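ESX-1 secretion system protein EccA1 (Mycobacterium tuberculosis, PDB 4F3V) probably hydrolyses ATP and may power export of virulence factors by the ESX-1 type VII secretion system, the chain here being its N-terminal TPR-type domain. Local coordinates at residues A42-I47 / R65-L70; A173-G178 / T195-S200; I210-A215 / E232-T237. All coordinates share one frame; numbering follows the deposited sequence.

Contact 1. Residues A42-I47 / R65-L70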
loop_
_atom_site.group_PDB
_atom_site.type_symbol
_atom_site.label_atom_id
_atom_site.label_comp_id
_atom_site.label_asym_id
_atom_site.label_seq_id
_atom_site.Cartn_x
_atom_site.Cartn_y
_atom_site.Cartn_z
ATOM N N ALA A 42 -21.148 -5.332 0.992
ATOM C CA ALA A 42 -20.891 -6.749 0.732
ATOM C C ALA A 42 -19.558 -6.997 0.009
ATOM O O ALA A 42 -18.908 -8.014 0.244
ATOM C CB ALA A 42 -22.075 -7.378 -0.017
ATOM N N TRP A 43 -19.155 -6.099 -0.885
ATOM C CA TRP A 43 -17.811 -6.160 -1.453
ATOM C C TRP A 43 -16.762 -6.036 -0.380
ATOM O O TRP A 43 -15.794 -6.800 -0.377
ATOM C CB TRP A 43 -17.580 -5.114 -2.539
ATOM C CG TRP A 43 -18.398 -5.335 -3.785
ATOM C CD1 TRP A 43 -19.492 -4.597 -4.206
ATOM C CD2 TRP A 43 -18.234 -6.381 -4.787
ATOM N NE1 TRP A 43 -19.995 -5.097 -5.370
ATOM C CE2 TRP A 43 -19.282 -6.179 -5.764
ATOM C CE3 TRP A 43 -17.362 -7.446 -4.948
ATOM C CZ2 TRP A 43 -19.430 -7.002 -6.864
ATOM C CZ3 TRP A 43 -17.518 -8.265 -6.054
ATOM C CH2 TRP A 43 -18.531 -8.045 -6.999
ATOM N N ILE A 44 -16.978 -5.146 0.585
ATOM C CA ILE A 44 -16.069 -5.005 1.718
ATOM C C ILE A 44 -16.097 -6.277 2.607
ATOM O O ILE A 44 -15.073 -6.713 3.117
ATOM C CB ILE A 44 -16.381 -3.710 2.520
ATOM C CG1 ILE A 44 -16.117 -2.482 1.611
ATOM C CG2 ILE A 44 -15.555 -3.631 3.804
ATOM C CD1 ILE A 44 -16.664 -1.165 2.161
ATOM N N GLY A 45 -17.273 -6.841 2.804
ATOM C CA GLY A 45 -17.405 -8.131 3.511
ATOM C C GLY A 45 -16.562 -9.211 2.847
ATOM O O GLY A 45 -15.875 -9.978 3.527
ATOM N N ARG A 46 -16.571 -9.255 1.512
ATOM C CA ARG A 46 -15.759 -10.241 0.780
ATOM C C ARG A 46 -14.269 -10.042 1.055
ATOM O O ARG A 46 -13.529 -11.028 1.282
ATOM C CB ARG A 46 -16.037 -10.205 -0.715
ATOM C CG ARG A 46 -17.410 -10.754 -1.080
ATOM C CD ARG A 46 -17.761 -10.545 -2.539
ATOM N NE ARG A 46 -16.794 -11.161 -3.441
ATOM C CZ ARG A 46 -17.060 -11.617 -4.671
ATOM N NH1 ARG A 46 -18.274 -11.526 -5.207
ATOM N NH2 ARG A 46 -16.082 -12.143 -5.381
ATOM N N ILE A 47 -13.840 -8.776 1.055
ATOM C CA ILE A 47 -12.455 -8.423 1.399
ATOM C C ILE A 47 -12.113 -8.935 2.801
ATOM O O ILE A 47 -11.077 -9.544 3.019
ATOM C CB ILE A 47 -12.211 -6.891 1.329
ATOM C CG1 ILE A 47 -12.314 -6.405 -0.123
ATOM C CG2 ILE A 47 -10.843 -6.559 1.913
ATOM C CD1 ILE A 47 -12.196 -4.891 -0.316
ATOM N N ARG A 65 -20.448 5.321 -3.064
ATOM C CA ARG A 65 -21.582 6.117 -2.593
ATOM C C ARG A 65 -22.604 5.323 -1.810
ATOM O O ARG A 65 -23.452 5.914 -1.149
ATOM C CB ARG A 65 -22.289 6.799 -3.752
ATOM C CG ARG A 65 -21.502 7.927 -4.330
ATOM C CD ARG A 65 -22.324 8.499 -5.477
ATOM N NE ARG A 65 -22.002 9.876 -5.762
ATOM C CZ ARG A 65 -22.624 10.566 -6.723
ATOM N NH1 ARG A 65 -23.564 9.977 -7.475
ATOM N NH2 ARG A 65 -22.283 11.816 -6.941
ATOM N N ASN A 66 -22.513 3.994 -1.879
ATOM C CA ASN A 66 -23.413 3.126 -1.132
ATOM C C ASN A 66 -22.800 2.603 0.163
ATOM O O ASN A 66 -23.407 1.788 0.838
ATOM C CB ASN A 66 -23.893 1.957 -1.995
ATOM C CG ASN A 66 -24.680 2.406 -3.222
ATOM O OD1 ASN A 66 -25.269 3.469 -3.228
ATOM N ND2 ASN A 66 -24.675 1.563 -4.293
ATOM N N PHE A 67 -21.621 3.104 0.530
ATOM C CA PHE A 67 -20.971 2.658 1.751
ATOM C C PHE A 67 -21.882 2.903 2.942
ATOM O O PHE A 67 -22.317 4.021 3.161
ATOM C CB PHE A 67 -19.651 3.405 1.971
ATOM C CG PHE A 67 -18.956 3.027 3.254
ATOM C CD1 PHE A 67 -18.180 1.877 3.332
ATOM C CD2 PHE A 67 -19.085 3.798 4.384
ATOM C CE1 PHE A 67 -17.540 1.521 4.500
ATOM C CE2 PHE A 67 -18.443 3.453 5.578
ATOM C CZ PHE A 67 -17.662 2.307 5.632
ATOM N N GLY A 68 -22.162 1.849 3.701
ATOM C CA GLY A 68 -22.974 1.966 4.917
ATOM C C GLY A 68 -24.443 1.656 4.743
ATOM O O GLY A 68 -25.147 1.449 5.745
ATOM N N GLN A 69 -24.917 1.617 3.490
ATOM C CA GLN A 69 -26.344 1.486 3.206
ATOM C C GLN A 69 -26.889 0.108 3.590
ATOM O O GLN A 69 -27.877 0.001 4.318
ATOM C CB GLN A 69 -26.636 1.775 1.728
ATOM C CG GLN A 69 -28.120 1.912 1.430
ATOM C CD GLN A 69 -28.834 0.583 1.298
ATOM O OE1 GLN A 69 -28.281 -0.423 0.813
ATOM N NE2 GLN A 69 -30.086 0.570 1.727
ATOM N N LEU A 70 -26.221 -0.946 3.148
ATOM C CA LEU A 70 -26.673 -2.313 3.406
ATOM C C LEU A 70 -26.490 -2.716 4.865
ATOM O O LEU A 70 -27.426 -3.197 5.488
ATOM C CB LEU A 70 -25.930 -3.313 2.476
ATOM C CG LEU A 70 -26.291 -4.792 2.629
ATOM C CD1 LEU A 70 -27.812 -4.968 2.504
ATOM C CD2 LEU A 70 -25.508 -5.608 1.592
#
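Ile-44 and Phe-67 make the closer of two apolar contacts between helix 40-48 and the turn that leads into helix 69-72. The delta methyl of Ile-44 lies in the plane of the Phe-67 ring and meets its rim, with CD1 of Ile-44 3.6 Å from CD1 of Phe-67 and 3.7 Å from CE1 of the same ring. The methyl therefore touches one edge bond of the ring and not a face, and the two side chains cross at about a right angle. Phe-67 holds CG anti to its own N (chi1 178°), which swings the ring back toward the helix although its CB does not point there. The second contact is looser: CB of Ala-42 stands 4.2 Å from CD2 of Leu-70. The two pairs are separate patches, since Ala-42 and Ile-44 leave the helix in different directions.

Polar interactions come from the surroundings. Asp-41 OD1 is hydrogen-bonded to the backbone N of Gly-68, the residue at the N-cap position of helix 69-72, and Asn-66 ND2 bonds to the carbonyl of Ser-38. Both tie the turn to the start of helix 40-48 or the residues just before it. Within the turn, Gln-69 N bonds to Asn-66 O at 3.1 Å.

Other neighbours complete the apolar setting: Met-78 touches both Ile-44 and Phe-67, and Ile-32 of helix 22-35 touches Ala-42. The arrangement is that of a helix packed against a connecting turn in a mainly helical region of the TPR-type N-terminal domain of EccA1.

Contact 2. Residues A173-G178 / T195-S200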
loop_
_atom_site.group_PDB
_atom_site.type_symbol
_atom_site.label_atom_id
_atom_site.label_comp_id
_atom_site.label_asym_id
_atom_site.label_seq_id
_atom_site.Cartn_x
_atom_site.Cartn_y
_atom_site.Cartn_z
ATOM N N ALA A 173 6.946 7.402 5.875
ATOM C CA ALA A 173 7.330 8.425 4.934
ATOM C C ALA A 173 8.850 8.593 4.875
ATOM O O ALA A 173 9.402 8.824 3.792
ATOM C CB ALA A 173 6.671 9.741 5.303
ATOM N N GLY A 174 9.503 8.501 6.029
ATOM C CA GLY A 174 10.958 8.498 6.121
ATOM C C GLY A 174 11.579 7.325 5.373
ATOM O O GLY A 174 12.583 7.491 4.690
ATOM N N VAL A 175 10.958 6.151 5.472
ATOM C CA VAL A 175 11.368 5.019 4.646
ATOM C C VAL A 175 11.244 5.339 3.151
ATOM O O VAL A 175 12.181 5.101 2.369
ATOM C CB VAL A 175 10.573 3.747 4.981
ATOM C CG1 VAL A 175 11.042 2.597 4.073
ATOM C CG2 VAL A 175 10.757 3.376 6.457
ATOM N N ALA A 176 10.102 5.905 2.738
ATOM C CA ALA A 176 9.924 6.279 1.313
ATOM C C ALA A 176 10.961 7.289 0.850
ATOM O O ALA A 176 11.495 7.183 -0.269
ATOM C CB ALA A 176 8.505 6.784 1.034
ATOM N N HIS A 177 11.279 8.246 1.719
ATOM C CA HIS A 177 12.248 9.282 1.410
ATOM C C HIS A 177 13.628 8.625 1.228
ATOM O O HIS A 177 14.362 8.917 0.265
ATOM C CB HIS A 177 12.258 10.336 2.527
ATOM C CG HIS A 177 12.845 11.677 2.106
ATOM N ND1 HIS A 177 12.475 12.851 2.667
ATOM C CD2 HIS A 177 13.806 11.990 1.153
ATOM C CE1 HIS A 177 13.165 13.847 2.092
ATOM N NE2 HIS A 177 13.976 13.314 1.168
ATOM N N GLY A 178 13.970 7.691 2.124
ATOM C CA GLY A 178 15.260 6.955 2.050
ATOM C C GLY A 178 15.397 6.049 0.851
ATOM O O GLY A 178 16.451 6.018 0.216
ATOM N N THR A 195 18.143 4.617 8.433
ATOM C CA THR A 195 18.535 4.359 9.826
ATOM C C THR A 195 17.605 5.063 10.823
ATOM O O THR A 195 17.141 4.427 11.759
ATOM C CB THR A 195 20.007 4.718 10.081
ATOM O OG1 THR A 195 20.824 3.959 9.177
ATOM C CG2 THR A 195 20.400 4.410 11.545
ATOM N N GLU A 196 17.278 6.334 10.586
ATOM C CA GLU A 196 16.293 7.033 11.416
ATOM C C GLU A 196 14.898 6.401 11.349
ATOM O O GLU A 196 14.238 6.214 12.389
ATOM C CB GLU A 196 16.222 8.518 11.068
ATOM C CG GLU A 196 17.450 9.286 11.558
ATOM C CD GLU A 196 17.444 10.781 11.228
ATOM O OE1 GLU A 196 16.343 11.359 11.091
ATOM O OE2 GLU A 196 18.540 11.397 11.164
ATOM N N ALA A 197 14.448 6.063 10.142
ATOM C CA ALA A 197 13.129 5.457 9.977
ATOM C C ALA A 197 13.074 4.088 10.682
ATOM O O ALA A 197 12.022 3.660 11.167
ATOM C CB ALA A 197 12.780 5.325 8.497
ATOM N N ASN A 198 14.215 3.420 10.774
ATOM C CA ASN A 198 14.261 2.164 11.479
ATOM C C ASN A 198 13.913 2.298 12.965
ATOM O O ASN A 198 13.374 1.363 13.546
ATOM C CB ASN A 198 15.626 1.501 11.336
ATOM C CG ASN A 198 15.594 0.044 11.747
ATOM O OD1 ASN A 198 14.867 -0.767 11.165
ATOM N ND2 ASN A 198 16.353 -0.290 12.751
ATOM N N ASP A 199 14.221 3.448 13.566
ATOM C CA ASP A 199 13.854 3.735 14.971
ATOM C C ASP A 199 12.420 4.170 15.177
ATOM O O ASP A 199 11.992 4.307 16.305
ATOM C CB ASP A 199 14.746 4.831 15.550
ATOM C CG ASP A 199 16.154 4.371 15.783
ATOM O OD1 ASP A 199 16.428 3.149 15.658
ATOM O OD2 ASP A 199 17.001 5.238 16.105
ATOM N N SER A 200 11.683 4.409 14.102
ATOM C CA SER A 200 10.323 4.904 14.201
ATOM C C SER A 200 9.387 3.741 14.454
ATOM O O SER A 200 9.805 2.598 14.342
ATOM C CB SER A 200 9.932 5.602 12.887
ATOM O OG SER A 200 9.566 4.654 11.892
#
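Ala-197 puts its CB against helix 167-183 at Gly-174 and Val-175, and this one methyl carries the whole contact from the side of helix 187-198. The closest pair is CB of Ala-197 and CG2 of Val-175 at 3.5 Å, tighter than usual for two carbons. CB of Ala-197 also lies 3.6 Å from N of Val-175 and 3.9 Å from C of Gly-174, so it rests on the peptide that joins these two residues as well as on the valine branch.

The rotamer of Val-175 explains which methyl does the touching. CG1 is anti to the backbone N (chi1 180°), which leaves CG2 beside that N and anti to the carbonyl carbon. CG2 is thereby set on the side where Ala-197 sits. Gly-174 has no side chain, and the backbones draw close here, its CA coming within 5.4 Å of CA of Ala-197.

Beyond the methyl, the side chain of Ser-200 folds back at the end of helix 187-198. Its chi1 of 80° turns OG to Ala-197 O, to which it donates over 2.7 Å, in the carbonyl plane and on a lone pair, with a C=O...O angle of 138°. Ser-200 N bonds to the same oxygen, which therefore takes two donors from one residue, and Ala-202 N bonds to Ser-200 OG in turn.

Cys-206 also touches Val-175. A close approach of consecutive helices through glycine and alanine, as seen here, fits the helical-hairpin packing of TPR-like folds, to which this domain belongs.

Contact 3. Residues I210-A215 / E232-T237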
loop_
_atom_site.group_PDB
_atom_site.type_symbol
_atom_site.label_atom_id
_atom_site.label_comp_id
_atom_site.label_asym_id
_atom_site.label_seq_id
_atom_site.Cartn_x
_atom_site.Cartn_y
_atom_site.Cartn_z
ATOM N N ILE A 210 13.909 -1.389 4.325
ATOM C CA ILE A 210 14.941 -0.683 5.069
ATOM C C ILE A 210 16.285 -1.438 4.919
ATOM O O ILE A 210 17.296 -0.847 4.510
ATOM C CB ILE A 210 14.576 -0.513 6.560
ATOM C CG1 ILE A 210 13.447 0.516 6.724
ATOM C CG2 ILE A 210 15.805 -0.052 7.346
ATOM C CD1 ILE A 210 12.867 0.582 8.134
ATOM N N ALA A 211 16.296 -2.736 5.224
ATOM C CA ALA A 211 17.557 -3.512 5.182
ATOM C C ALA A 211 18.081 -3.670 3.751
ATOM O O ALA A 211 19.263 -3.516 3.503
ATOM C CB ALA A 211 17.373 -4.877 5.842
ATOM N N TRP A 212 17.179 -3.950 2.812
ATOM C CA TRP A 212 17.558 -4.107 1.415
ATOM C C TRP A 212 18.218 -2.891 0.848
ATOM O O TRP A 212 19.274 -2.971 0.241
ATOM C CB TRP A 212 16.339 -4.451 0.560
ATOM C CG TRP A 212 16.653 -4.545 -0.899
ATOM C CD1 TRP A 212 16.341 -3.622 -1.906
ATOM C CD2 TRP A 212 17.314 -5.654 -1.582
ATOM N NE1 TRP A 212 16.783 -4.066 -3.123
ATOM C CE2 TRP A 212 17.373 -5.289 -2.998
ATOM C CE3 TRP A 212 17.856 -6.878 -1.172
ATOM C CZ2 TRP A 212 17.960 -6.125 -3.946
ATOM C CZ3 TRP A 212 18.437 -7.709 -2.132
ATOM C CH2 TRP A 212 18.499 -7.335 -3.491
ATOM N N TYR A 213 17.603 -1.737 1.041
ATOM C CA TYR A 213 18.146 -0.509 0.476
ATOM C C TYR A 213 19.381 -0.015 1.225
ATOM O O TYR A 213 20.281 0.564 0.604
ATOM C CB TYR A 213 17.046 0.559 0.322
ATOM C CG TYR A 213 16.176 0.291 -0.894
ATOM C CD1 TYR A 213 16.648 0.551 -2.184
ATOM C CD2 TYR A 213 14.913 -0.244 -0.772
ATOM C CE1 TYR A 213 15.873 0.289 -3.318
ATOM C CE2 TYR A 213 14.128 -0.512 -1.895
ATOM C CZ TYR A 213 14.608 -0.232 -3.158
ATOM O OH TYR A 213 13.831 -0.494 -4.264
ATOM N N LEU A 214 19.450 -0.254 2.537
ATOM C CA LEU A 214 20.709 -0.001 3.262
ATOM C C LEU A 214 21.809 -0.863 2.667
ATOM O O LEU A 214 22.914 -0.371 2.443
ATOM C CB LEU A 214 20.597 -0.277 4.770
ATOM C CG LEU A 214 19.933 0.783 5.674
ATOM C CD1 LEU A 214 19.628 0.211 7.073
ATOM C CD2 LEU A 214 20.841 2.021 5.775
ATOM N N ALA A 215 21.530 -2.152 2.433
ATOM C CA ALA A 215 22.552 -3.074 1.891
ATOM C C ALA A 215 23.001 -2.608 0.531
ATOM O O ALA A 215 24.211 -2.569 0.234
ATOM C CB ALA A 215 22.045 -4.512 1.823
ATOM N N GLU A 232 22.845 -10.874 5.165
ATOM C CA GLU A 232 22.770 -12.041 6.063
ATOM C C GLU A 232 21.638 -11.899 7.069
ATOM O O GLU A 232 20.915 -12.863 7.357
ATOM C CB GLU A 232 24.114 -12.281 6.797
ATOM C CG GLU A 232 25.241 -12.702 5.872
ATOM C CD GLU A 232 26.617 -12.849 6.525
ATOM O OE1 GLU A 232 26.845 -12.344 7.641
ATOM O OE2 GLU A 232 27.489 -13.481 5.884
ATOM N N TRP A 233 21.467 -10.695 7.599
ATOM C CA TRP A 233 20.355 -10.435 8.506
ATOM C C TRP A 233 19.034 -10.671 7.797
ATOM O O TRP A 233 18.121 -11.318 8.341
ATOM C CB TRP A 233 20.443 -9.025 9.058
ATOM C CG TRP A 233 19.292 -8.705 9.933
ATOM C CD1 TRP A 233 19.171 -8.977 11.279
ATOM C CD2 TRP A 233 18.023 -8.093 9.546
ATOM N NE1 TRP A 233 17.961 -8.560 11.746
ATOM C CE2 TRP A 233 17.224 -8.030 10.751
ATOM C CE3 TRP A 233 17.505 -7.569 8.362
ATOM C CZ2 TRP A 233 15.955 -7.495 10.758
ATOM C CZ3 TRP A 233 16.218 -7.031 8.381
ATOM C CH2 TRP A 233 15.466 -7.003 9.543
ATOM N N LEU A 234 18.922 -10.170 6.566
ATOM C CA LEU A 234 17.692 -10.352 5.765
ATOM C C LEU A 234 17.410 -11.810 5.455
ATOM O O LEU A 234 16.271 -12.245 5.585
ATOM C CB LEU A 234 17.750 -9.590 4.446
ATOM C CG LEU A 234 17.130 -8.207 4.370
ATOM C CD1 LEU A 234 17.361 -7.676 2.941
ATOM C CD2 LEU A 234 15.618 -8.191 4.726
ATOM N N GLN A 235 18.431 -12.570 5.056
ATOM C CA GLN A 235 18.217 -13.972 4.716
ATOM C C GLN A 235 17.797 -14.755 5.960
ATOM O O GLN A 235 17.031 -15.717 5.855
ATOM C CB GLN A 235 19.459 -14.602 4.041
ATOM C CG GLN A 235 19.249 -15.961 3.335
ATOM C CD GLN A 235 18.092 -16.022 2.302
ATOM O OE1 GLN A 235 17.571 -14.998 1.800
ATOM N NE2 GLN A 235 17.685 -17.258 1.979
ATOM N N THR A 236 18.252 -14.327 7.138
ATOM C CA THR A 236 17.829 -14.976 8.380
ATOM C C THR A 236 16.408 -14.626 8.765
ATOM O O THR A 236 15.661 -15.496 9.169
ATOM C CB THR A 236 18.744 -14.630 9.558
ATOM O OG1 THR A 236 20.060 -15.067 9.255
ATOM C CG2 THR A 236 18.261 -15.294 10.814
ATOM N N THR A 237 16.031 -13.362 8.612
ATOM C CA THR A 237 14.782 -12.855 9.136
ATOM C C THR A 237 13.655 -12.760 8.094
ATOM O O THR A 237 12.497 -12.864 8.448
ATOM C CB THR A 237 14.971 -11.452 9.773
ATOM O OG1 THR A 237 15.447 -10.520 8.785
ATOM C CG2 THR A 237 15.951 -11.513 10.970
#
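Helices 207-221 and 224-237 run nearly antiparallel, the axes of their segments 210-215 and 232-237 making an angle of 156° at a closest approach of 10.0 Å, with Ala-211 and Leu-234 the nearest residues by CA. Ala-211 and Leu-234 also carry most of the side-chain contact. The CB of Ala-211 is met by two residues of the partner helix, lying 3.5 Å from CZ3 of Trp-233 and 3.6 Å from CG of Leu-234. The indole of Trp-233 receives this methyl obliquely, through the benzo carbons CZ3 and CE3. With CG anti to the backbone N (chi1 177°), Trp-233 carries its ring across to that position.

Leu-234 divides its contacts between two neighbours along the opposing helix. While CG and CD2 touch Ala-211, CD1 approaches the backbone of Trp-212, 3.7 Å from its N, and stands 4.1 Å from CB of Trp-212. This methyl also lies near the plane of the Trp-212 ring, at its edge.

On helix 224-237, two threonines bond to carbonyls one turn back. Thr-237 OG1 donates to Trp-233 O at 2.8 Å from above the carbonyl plane, and the same hydroxyl oxygen lies 3.3 Å above one face of the Trp-233 ring, toward its rim. Thr-236 OG1 donates to Glu-232 O, which Thr-236 N reaches from the opposite face of the carbonyl plane.

Helix 241-248 covers one flank, where Val-243 touches Leu-234, Ala-246 touches Trp-212, and Lys-242 makes a cation-pi contact with Trp-212. Elsewhere on helix 207-221, Ile-210 and Tyr-213 turn to helices 167-183 and 187-198, placing this helix between the preceding pair and helix 224-237.

How the contacts relate
The three contacts follow one another along the chain without interleaving, all within the N-terminal domain of EccA1. Contact 1 stands apart: its centre is about 35 Å from that of contact 2 and about 39 Å from that of contact 3, on the opposite side of the chain's centre. Contacts 2 and 3 are neighbours, about 15 Å between centres, and touch directly: CD1 of Ile-210 is 3.9 Å from CG2 of Val-175, and Thr-195 packs on Leu-214. Helices 167-183, 187-198, 207-221 and 224-237 thus form one continuous run of successive packed helices, consistent with a TPR-type array, whereas contact 1 belongs to the N-terminal end of the same domain.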